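Local coordinates for DNA damage response protein Rtt109, putative (Neosartorya fumigata, PDB 5ZB9) that probably transfers acetyl groups from acetyl-CoA to histone H3 lysines, an activity tied to nucleosome assembly and the DNA damage response, at residues 55-60 and 74-79; 69-74 and 444-449; 95-100 and 146-151. All blocks are in the same frame, centred on the assembly; numbering follows the deposited sequence.

Interaction 1: residues 55-60 and 74-79; sequences HFLAVS and FGIEVL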
loop_
_atom_site.group_PDB
_atom_site.type_symbol
_atom_site.label_atom_id
_atom_site.label_comp_id
_atom_site.label_asym_id
_atom_site.label_seq_id
_atom_site.Cartn_x
_atom_site.Cartn_y
_atom_site.Cartn_z
ATOM N N HIS A 55 -6.973 1.250 -7.749
ATOM C CA HIS A 55 -6.813 2.694 -7.877
ATOM C C HIS A 55 -5.469 3.024 -8.486
ATOM O O HIS A 55 -4.447 2.470 -8.083
ATOM C CB HIS A 55 -6.921 3.391 -6.527
ATOM C CG HIS A 55 -8.276 3.309 -5.911
ATOM N ND1 HIS A 55 -9.245 4.264 -6.124
ATOM C CD2 HIS A 55 -8.823 2.396 -5.076
ATOM C CE1 HIS A 55 -10.334 3.940 -5.450
ATOM N NE2 HIS A 55 -10.103 2.810 -4.803
ATOM N N PHE A 56 -5.465 3.942 -9.442
ATOM C CA PHE A 56 -4.214 4.404 -10.013
ATOM C C PHE A 56 -4.210 5.917 -10.169
ATOM O O PHE A 56 -5.138 6.500 -10.716
ATOM C CB PHE A 56 -3.955 3.743 -11.360
ATOM C CG PHE A 56 -2.691 4.205 -12.010
ATOM C CD1 PHE A 56 -1.463 3.779 -11.538
ATOM C CD2 PHE A 56 -2.728 5.075 -13.084
ATOM C CE1 PHE A 56 -0.297 4.212 -12.127
ATOM C CE2 PHE A 56 -1.568 5.507 -13.676
ATOM C CZ PHE A 56 -0.349 5.079 -13.198
ATOM N N LEU A 57 -3.156 6.549 -9.674
ATOM C CA LEU A 57 -3.010 7.984 -9.788
ATOM C C LEU A 57 -1.788 8.309 -10.621
ATOM O O LEU A 57 -0.671 7.930 -10.262
ATOM C CB LEU A 57 -2.888 8.637 -8.405
ATOM C CG LEU A 57 -2.477 10.116 -8.391
ATOM C CD1 LEU A 57 -3.563 10.998 -9.004
ATOM C CD2 LEU A 57 -2.144 10.585 -6.978
ATOM N N ALA A 58 -2.002 9.001 -11.735
ATOM C CA ALA A 58 -0.901 9.546 -12.519
ATOM C C ALA A 58 -0.818 11.044 -12.297
ATOM O O ALA A 58 -1.831 11.756 -12.325
ATOM C CB ALA A 58 -1.071 9.230 -13.993
ATOM N N VAL A 59 0.394 11.522 -12.059
ATOM C CA VAL A 59 0.598 12.935 -11.813
ATOM C C VAL A 59 1.534 13.482 -12.871
ATOM O O VAL A 59 2.588 12.912 -13.135
ATOM C CB VAL A 59 1.173 13.199 -10.409
ATOM C CG1 VAL A 59 1.307 14.697 -10.163
ATOM C CG2 VAL A 59 0.290 12.549 -9.345
ATOM N N SER A 60 1.132 14.582 -13.492
ATOM C CA SER A 60 1.937 15.173 -14.545
ATOM C C SER A 60 2.120 16.660 -14.311
ATOM O O SER A 60 1.417 17.273 -13.507
ATOM C CB SER A 60 1.306 14.920 -15.918
ATOM O OG SER A 60 -0.050 15.333 -15.934
ATOM N N PHE A 74 4.974 10.931 -12.045
ATOM C CA PHE A 74 4.792 9.976 -10.967
ATOM C C PHE A 74 3.559 9.126 -11.185
ATOM O O PHE A 74 2.545 9.610 -11.672
ATOM C CB PHE A 74 4.695 10.707 -9.626
ATOM C CG PHE A 74 4.711 9.795 -8.431
ATOM C CD1 PHE A 74 5.854 9.071 -8.107
ATOM C CD2 PHE A 74 3.595 9.676 -7.616
ATOM C CE1 PHE A 74 5.879 8.228 -6.996
ATOM C CE2 PHE A 74 3.612 8.843 -6.504
ATOM C CZ PHE A 74 4.757 8.117 -6.194
ATOM N N GLY A 75 3.654 7.854 -10.827
ATOM C CA GLY A 75 2.517 6.962 -10.909
ATOM C C GLY A 75 2.444 6.081 -9.677
ATOM O O GLY A 75 3.456 5.523 -9.241
ATOM N N ILE A 76 1.256 5.957 -9.100
ATOM C CA ILE A 76 1.106 5.093 -7.941
ATOM C C ILE A 76 -0.180 4.286 -8.034
ATOM O O ILE A 76 -1.265 4.841 -8.246
ATOM C CB ILE A 76 1.153 5.904 -6.617
ATOM C CG1 ILE A 76 0.900 4.999 -5.422
ATOM C CG2 ILE A 76 0.175 7.083 -6.634
ATOM C CD1 ILE A 76 1.184 5.673 -4.109
ATOM N N GLU A 77 -0.044 2.965 -7.923
ATOM C CA GLU A 77 -1.207 2.090 -7.906
ATOM C C GLU A 77 -1.462 1.599 -6.495
ATOM O O GLU A 77 -0.542 1.188 -5.792
ATOM C CB GLU A 77 -1.036 0.897 -8.845
ATOM C CG GLU A 77 -2.281 0.007 -8.902
ATOM C CD GLU A 77 -2.140 -1.176 -9.854
ATOM O OE1 GLU A 77 -2.953 -1.282 -10.800
ATOM O OE2 GLU A 77 -1.230 -2.009 -9.650
ATOM N N VAL A 78 -2.722 1.652 -6.084
ATOM C CA VAL A 78 -3.113 1.190 -4.765
ATOM C C VAL A 78 -4.301 0.248 -4.863
ATOM O O VAL A 78 -5.297 0.584 -5.492
ATOM C CB VAL A 78 -3.489 2.353 -3.854
ATOM C CG1 VAL A 78 -3.797 1.838 -2.473
ATOM C CG2 VAL A 78 -2.371 3.394 -3.818
ATOM N N LEU A 79 -4.189 -0.928 -4.250
ATOM C CA LEU A 79 -5.286 -1.886 -4.231
ATOM C C LEU A 79 -6.008 -1.844 -2.891
ATOM O O LEU A 79 -5.377 -1.953 -1.833
ATOM C CB LEU A 79 -4.772 -3.297 -4.502
ATOM C CG LEU A 79 -3.770 -3.456 -5.649
ATOM C CD1 LEU A 79 -3.265 -4.896 -5.701
ATOM C CD2 LEU A 79 -4.383 -3.042 -6.979
#

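Interaction 2: residues 69-74 and 444-449; sequences SEVIIF and ASTKAW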
loop_
_atom_site.group_PDB
_atom_site.type_symbol
_atom_site.label_atom_id
_atom_site.label_comp_id
_atom_site.label_asym_id
_atom_site.label_seq_id
_atom_site.Cartn_x
_atom_site.Cartn_y
_atom_site.Cartn_z
ATOM N N SER A 69 1.112 20.448 -23.676
ATOM C CA SER A 69 2.258 19.647 -23.258
ATOM C C SER A 69 2.212 19.259 -21.779
ATOM O O SER A 69 2.367 20.101 -20.894
ATOM C CB SER A 69 3.555 20.404 -23.555
ATOM O OG SER A 69 3.584 21.652 -22.876
ATOM N N GLU A 70 1.983 17.976 -21.527
ATOM C CA GLU A 70 2.113 17.418 -20.192
ATOM C C GLU A 70 3.208 16.363 -20.189
ATOM O O GLU A 70 3.413 15.679 -21.193
ATOM C CB GLU A 70 0.799 16.789 -19.723
ATOM C CG GLU A 70 -0.304 17.765 -19.376
ATOM C CD GLU A 70 -1.560 17.055 -18.897
ATOM O OE1 GLU A 70 -1.434 15.990 -18.250
ATOM O OE2 GLU A 70 -2.676 17.552 -19.182
ATOM N N VAL A 71 3.913 16.218 -19.071
ATOM C CA VAL A 71 4.714 15.012 -18.888
ATOM C C VAL A 71 4.446 14.389 -17.518
ATOM O O VAL A 71 4.487 15.059 -16.481
ATOM C CB VAL A 71 6.231 15.278 -19.078
ATOM C CG1 VAL A 71 6.773 16.258 -18.049
ATOM C CG2 VAL A 71 6.997 13.969 -19.048
ATOM N N ILE A 72 4.138 13.100 -17.528
ATOM C CA ILE A 72 3.925 12.353 -16.299
ATOM C C ILE A 72 5.199 12.320 -15.459
ATOM O O ILE A 72 6.273 12.010 -15.964
ATOM C CB ILE A 72 3.467 10.915 -16.600
ATOM C CG1 ILE A 72 2.027 10.916 -17.108
ATOM C CG2 ILE A 72 3.589 10.040 -15.367
ATOM C CD1 ILE A 72 1.565 9.560 -17.576
ATOM N N ILE A 73 5.081 12.640 -14.176
ATOM C CA ILE A 73 6.238 12.601 -13.292
ATOM C C ILE A 73 6.162 11.486 -12.252
ATOM O O ILE A 73 7.170 11.128 -11.647
ATOM C CB ILE A 73 6.427 13.931 -12.552
ATOM C CG1 ILE A 73 5.205 14.225 -11.681
ATOM C CG2 ILE A 73 6.687 15.049 -13.541
ATOM C CD1 ILE A 73 5.466 15.233 -10.596
ATOM N N PHE A 74 4.974 10.931 -12.045
ATOM C CA PHE A 74 4.792 9.976 -10.967
ATOM C C PHE A 74 3.559 9.126 -11.185
ATOM O O PHE A 74 2.545 9.610 -11.672
ATOM C CB PHE A 74 4.695 10.707 -9.626
ATOM C CG PHE A 74 4.711 9.795 -8.431
ATOM C CD1 PHE A 74 5.854 9.071 -8.107
ATOM C CD2 PHE A 74 3.595 9.676 -7.616
ATOM C CE1 PHE A 74 5.879 8.228 -6.996
ATOM C CE2 PHE A 74 3.612 8.843 -6.504
ATOM C CZ PHE A 74 4.757 8.117 -6.194
ATOM N N ALA A 444 5.229 12.739 -25.350
ATOM C CA ALA A 444 4.359 12.103 -26.328
ATOM C C ALA A 444 3.594 10.943 -25.701
ATOM O O ALA A 444 2.410 10.735 -25.979
ATOM C CB ALA A 444 5.168 11.620 -27.521
ATOM N N SER A 445 4.279 10.184 -24.854
ATOM C CA SER A 445 3.658 9.052 -24.181
ATOM C C SER A 445 2.536 9.527 -23.259
ATOM O O SER A 445 1.485 8.892 -23.169
ATOM C CB SER A 445 4.701 8.264 -23.393
ATOM O OG SER A 445 5.639 7.654 -24.257
ATOM N N THR A 446 2.770 10.662 -22.598
ATOM C CA THR A 446 1.796 11.259 -21.693
ATOM C C THR A 446 0.507 11.660 -22.415
ATOM O O THR A 446 -0.590 11.249 -22.014
ATOM C CB THR A 446 2.385 12.493 -20.984
ATOM O OG1 THR A 446 3.460 12.084 -20.135
ATOM C CG2 THR A 446 1.333 13.181 -20.140
ATOM N N LYS A 447 0.639 12.456 -23.473
ATOM C CA LYS A 447 -0.507 12.835 -24.295
ATOM C C LYS A 447 -1.266 11.613 -24.799
ATOM O O LYS A 447 -2.496 11.592 -24.819
ATOM C CB LYS A 447 -0.056 13.690 -25.478
ATOM C CG LYS A 447 -1.162 13.995 -26.474
ATOM C CD LYS A 447 -0.706 15.033 -27.479
ATOM C CE LYS A 447 -1.808 15.388 -28.457
ATOM N NZ LYS A 447 -1.402 16.517 -29.342
ATOM N N ALA A 448 -0.522 10.588 -25.189
ATOM C CA ALA A 448 -1.123 9.371 -25.715
ATOM C C ALA A 448 -1.931 8.632 -24.654
ATOM O O ALA A 448 -3.063 8.219 -24.909
ATOM C CB ALA A 448 -0.044 8.459 -26.297
ATOM N N TRP A 449 -1.351 8.457 -23.467
ATOM C CA TRP A 449 -2.047 7.752 -22.390
ATOM C C TRP A 449 -3.277 8.539 -21.913
ATOM O O TRP A 449 -4.313 7.954 -21.599
ATOM C CB TRP A 449 -1.101 7.482 -21.214
ATOM C CG TRP A 449 -1.762 6.714 -20.089
ATOM C CD1 TRP A 449 -2.041 5.376 -20.057
ATOM C CD2 TRP A 449 -2.229 7.246 -18.843
ATOM N NE1 TRP A 449 -2.656 5.045 -18.874
ATOM C CE2 TRP A 449 -2.781 6.174 -18.110
ATOM C CE3 TRP A 449 -2.233 8.525 -18.278
ATOM C CZ2 TRP A 449 -3.334 6.343 -16.839
ATOM C CZ3 TRP A 449 -2.789 8.692 -17.015
ATOM C CH2 TRP A 449 -3.330 7.607 -16.312
#

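Interaction 3: residues 95-100 and 146-151; sequences DSTGYL and YLFPGS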
loop_
_atom_site.group_PDB
_atom_site.type_symbol
_atom_site.label_atom_id
_atom_site.label_comp_id
_atom_site.label_asym_id
_atom_site.label_seq_id
_atom_site.Cartn_x
_atom_site.Cartn_y
_atom_site.Cartn_z
ATOM N N ASP A 95 6.263 4.562 -9.106
ATOM C CA ASP A 95 7.465 4.894 -9.852
ATOM C C ASP A 95 7.441 6.349 -10.268
ATOM O O ASP A 95 6.382 6.968 -10.321
ATOM C CB ASP A 95 7.603 3.997 -11.086
ATOM C CG ASP A 95 9.060 3.681 -11.421
ATOM O OD1 ASP A 95 9.968 4.249 -10.767
ATOM O OD2 ASP A 95 9.293 2.864 -12.342
ATOM N N SER A 96 8.617 6.896 -10.546
ATOM C CA SER A 96 8.726 8.236 -11.104
ATOM C C SER A 96 9.300 8.111 -12.499
ATOM O O SER A 96 9.743 7.037 -12.891
ATOM C CB SER A 96 9.610 9.127 -10.244
ATOM O OG SER A 96 10.931 8.626 -10.239
ATOM N N THR A 97 9.293 9.202 -13.251
ATOM C CA THR A 97 9.808 9.161 -14.612
ATOM C C THR A 97 11.153 9.864 -14.682
ATOM O O THR A 97 11.983 9.555 -15.528
ATOM C CB THR A 97 8.835 9.804 -15.602
ATOM O OG1 THR A 97 8.517 11.130 -15.163
ATOM C CG2 THR A 97 7.567 8.990 -15.691
ATOM N N GLY A 98 11.360 10.811 -13.777
ATOM C CA GLY A 98 12.605 11.545 -13.727
ATOM C C GLY A 98 12.500 12.907 -14.377
ATOM O O GLY A 98 13.506 13.596 -14.532
ATOM N N TYR A 99 11.283 13.304 -14.749
ATOM C CA TYR A 99 11.082 14.570 -15.460
ATOM C C TYR A 99 10.527 15.678 -14.577
ATOM O O TYR A 99 10.179 16.751 -15.063
ATOM C CB TYR A 99 10.178 14.346 -16.676
ATOM C CG TYR A 99 10.845 13.438 -17.670
ATOM C CD1 TYR A 99 11.919 13.889 -18.434
ATOM C CD2 TYR A 99 10.448 12.116 -17.808
ATOM C CE1 TYR A 99 12.557 13.054 -19.330
ATOM C CE2 TYR A 99 11.083 11.273 -18.701
ATOM C CZ TYR A 99 12.138 11.750 -19.459
ATOM O OH TYR A 99 12.771 10.914 -20.348
ATOM N N LEU A 100 10.475 15.423 -13.275
ATOM C CA LEU A 100 9.995 16.414 -12.322
ATOM C C LEU A 100 10.828 17.695 -12.369
ATOM O O LEU A 100 10.326 18.778 -12.056
ATOM C CB LEU A 100 10.001 15.832 -10.909
ATOM C CG LEU A 100 9.618 16.765 -9.759
ATOM C CD1 LEU A 100 8.244 17.378 -9.994
ATOM C CD2 LEU A 100 9.670 16.022 -8.431
ATOM N N TYR A 146 6.971 -1.836 -12.934
ATOM C CA TYR A 146 6.353 -1.933 -14.255
ATOM C C TYR A 146 6.300 -0.590 -14.975
ATOM O O TYR A 146 6.655 -0.476 -16.150
ATOM C CB TYR A 146 4.917 -2.466 -14.145
ATOM C CG TYR A 146 4.766 -3.877 -13.618
ATOM C CD1 TYR A 146 4.407 -4.917 -14.469
ATOM C CD2 TYR A 146 4.952 -4.166 -12.269
ATOM C CE1 TYR A 146 4.252 -6.211 -13.996
ATOM C CE2 TYR A 146 4.801 -5.455 -11.785
ATOM C CZ TYR A 146 4.451 -6.474 -12.653
ATOM O OH TYR A 146 4.300 -7.759 -12.183
ATOM N N LEU A 147 5.877 0.423 -14.226
ATOM C CA LEU A 147 5.197 1.592 -14.767
ATOM C C LEU A 147 5.817 2.273 -15.972
ATOM O O LEU A 147 5.179 2.358 -17.013
ATOM C CB LEU A 147 5.016 2.626 -13.659
ATOM C CG LEU A 147 3.839 2.304 -12.746
ATOM C CD1 LEU A 147 3.543 3.483 -11.838
ATOM C CD2 LEU A 147 2.615 1.927 -13.569
ATOM N N PHE A 148 7.034 2.776 -15.843
ATOM C CA PHE A 148 7.562 3.667 -16.875
ATOM C C PHE A 148 8.849 3.151 -17.516
ATOM O O PHE A 148 9.948 3.473 -17.069
ATOM C CB PHE A 148 7.785 5.059 -16.284
ATOM C CG PHE A 148 6.578 5.611 -15.591
ATOM C CD1 PHE A 148 5.398 5.819 -16.292
ATOM C CD2 PHE A 148 6.616 5.922 -14.238
ATOM C CE1 PHE A 148 4.276 6.328 -15.664
ATOM C CE2 PHE A 148 5.499 6.440 -13.605
ATOM C CZ PHE A 148 4.323 6.638 -14.322
ATOM N N PRO A 149 8.708 2.354 -18.583
ATOM C CA PRO A 149 9.877 1.748 -19.225
ATOM C C PRO A 149 10.737 2.769 -19.957
ATOM O O PRO A 149 10.237 3.679 -20.624
ATOM C CB PRO A 149 9.256 0.748 -20.208
ATOM C CG PRO A 149 7.877 0.510 -19.676
ATOM C CD PRO A 149 7.456 1.851 -19.169
ATOM N N GLY A 150 12.046 2.612 -19.817
ATOM C CA GLY A 150 12.978 3.501 -20.472
ATOM C C GLY A 150 13.312 4.703 -19.615
ATOM O O GLY A 150 14.358 5.331 -19.801
ATOM N N SER A 151 12.430 5.021 -18.669
ATOM C CA SER A 151 12.672 6.133 -17.761
ATOM C C SER A 151 13.936 5.877 -16.945
ATOM O O SER A 151 14.541 6.811 -16.413
ATOM C CB SER A 151 11.471 6.356 -16.834
ATOM O OG SER A 151 11.255 5.240 -15.990
#

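Interaction 1: residues 55-60 and 74-79
His55 to Val59 and Phe74 to Val78 pair as the two arms of an antiparallel beta hairpin, in the buried central sheet of the acetyltransferase fold. The axes of the two segments approach to 4.7 Å, their directions 167° from each other. Six backbone hydrogen bonds join the hydrogen-bonded pairs His55-Val78, Leu57-Ile76 and Val59-Phe74; the straightest is Leu57 N to Ile76 O, at 172°.

On the face shared with His55, Val59, Phe74 and Val78, Leu57 CB meets Ile76 CG2 at 3.9 Å. On the other face, the aromatic ring of Phe56 has CG anti to the backbone N (chi1 179°), which carries it over the neighbouring strand. Phe56 CD1 comes to 3.5 Å from Ile76 O, the ring edge meets Glu77 CB, and Phe56 CZ lies 4.1 Å from Gly75 CA, where the absence of a side chain leaves room for it. The extended Glu77 runs past His55 O, 3.4 Å from Glu77 CG, to a carboxylate held by Lys93, Ser92 and Tyr424.

Strand 22-35 flanks the hairpin along 50-61, and there His55 ND1 bonds His27. Strand 86-96 flanks it along 71-82. Helix 421-432 covers Phe56, while helix 111-127 packs on Phe74, Ile76 and Val78; the Phe74 side chain lies about 4 Å from those of Ala94 and Leu112, two CoA-binding residues.

Interaction 2: residues 69-74 and 444-449
The indole of Trp449 receives Ile72 CD1 obliquely at its six-membered ring, Trp449 CE3 standing 4.0 Å from that methyl, and the two side chains cross at about a right angle. Ala58 reaches the same ring with its CB, 3.5 Å from Trp449 CZ3, while Phe430 and Leu431 of helix 421-432 also touch the indole. Its N-H is taken up by Ala427 O. The second flat group, the Glu70 carboxylate, is gripped at both oxygens: OE1 by Arg26 and Ser60, OE2 by Arg465. This spread of partners would probably stabilise its negative charge.

The contact sets helix 439-457 across the beginning of strand 71-82, where Ile73 and Phe74 both face Val59 in a classic beta bulge. The segment axes stand at 92° and approach to 7.1 Å, a helix packed crosswise on a strand.

Thr446 occupies the centre, with OG1 beside its own backbone N (chi1 -65°) and CG2 anti to that nitrogen. The hydroxyl thereby works in two directions. It accepts a nearly straight bond from Ile72 N, 2.9 Å from Thr446 OG1, and donates to Ala442 O one turn earlier in the helix. A buried strand N-H is thus satisfied by a helix side chain. Ile72 follows up with its CG1 branch, 3.5 Å from Thr446 OG1, before its end passes on toward the indole. The methyl of Thr446 turns to Glu70, in the loop just before the strand: Thr446 CG2 lies 3.7 Å from Glu70 CB and 3.4 Å from Glu70 O.

Interaction 3: residues 95-100 and 146-151
Phe148, the first residue of a type II beta turn that runs to Ser151, drives its side chain against the end of strand 86-96. Its CB lies 4.0 Å from Thr97 CG2. That methyl then sits over one face of the ring, offset toward the rim, in a CH-pi contact with Phe148 CG and Phe148 CD2 each 3.5 Å from Thr97 CG2. CD2 also approaches Ser96 O, and Phe148 CE2 comes to 3.4 Å from Asp95 O at the ring edge. The side chain also touches Ile72 and Leu431, and Phe436 meets the ring edge-to-face. Leu147 CB covers the opposite face, 3.7 Å above its plane and over its centre, so the ring is sandwiched between its own neighbour in sequence and Thr97.

Thr97 can offer its methyl because its OG1 takes the position between backbone N and carbonyl carbon (chi1 54°) and bonds Ile72 O. Leu147 meets the strand end too, its CB 3.9 Å from Asp95 CB. The Asp95 carboxylate bends back to its own chain: OD1 accepts from Ser96 N, which lies 38° out of the carboxylate plane, and forms a salt bridge with Lys157. The contact thus fastens the loop 146-151 beside Ser96, a CoA-binding residue. At the other end of the turn, Ser151 CB rests 3.5 Å from Thr97 O, an oxygen that Asn154 ND2 also bonds.

Interactions 1 and 2 share strand 71-82, and interaction 3 lies at the end of the next strand, 86-96. All three are buried. Interaction 1 lies deepest, about 11 Å from the chain centre to its own, and is mostly backbone pairing; interactions 2 and 3, at about 24 and 19 Å, are farther from that centre and rely on side chains. Interaction 2 takes the bulged start of the shared strand, but a helix hydroxyl supplies its one hydrogen bond. In interaction 3 the Phe148 ring against a threonine methyl joins strand end and loop, without a hydrogen bond between the two segments. Gly75 N bonds Asp95 O between interactions 1 and 3, and Val59 O bonds Ile73 N between 1 and 2.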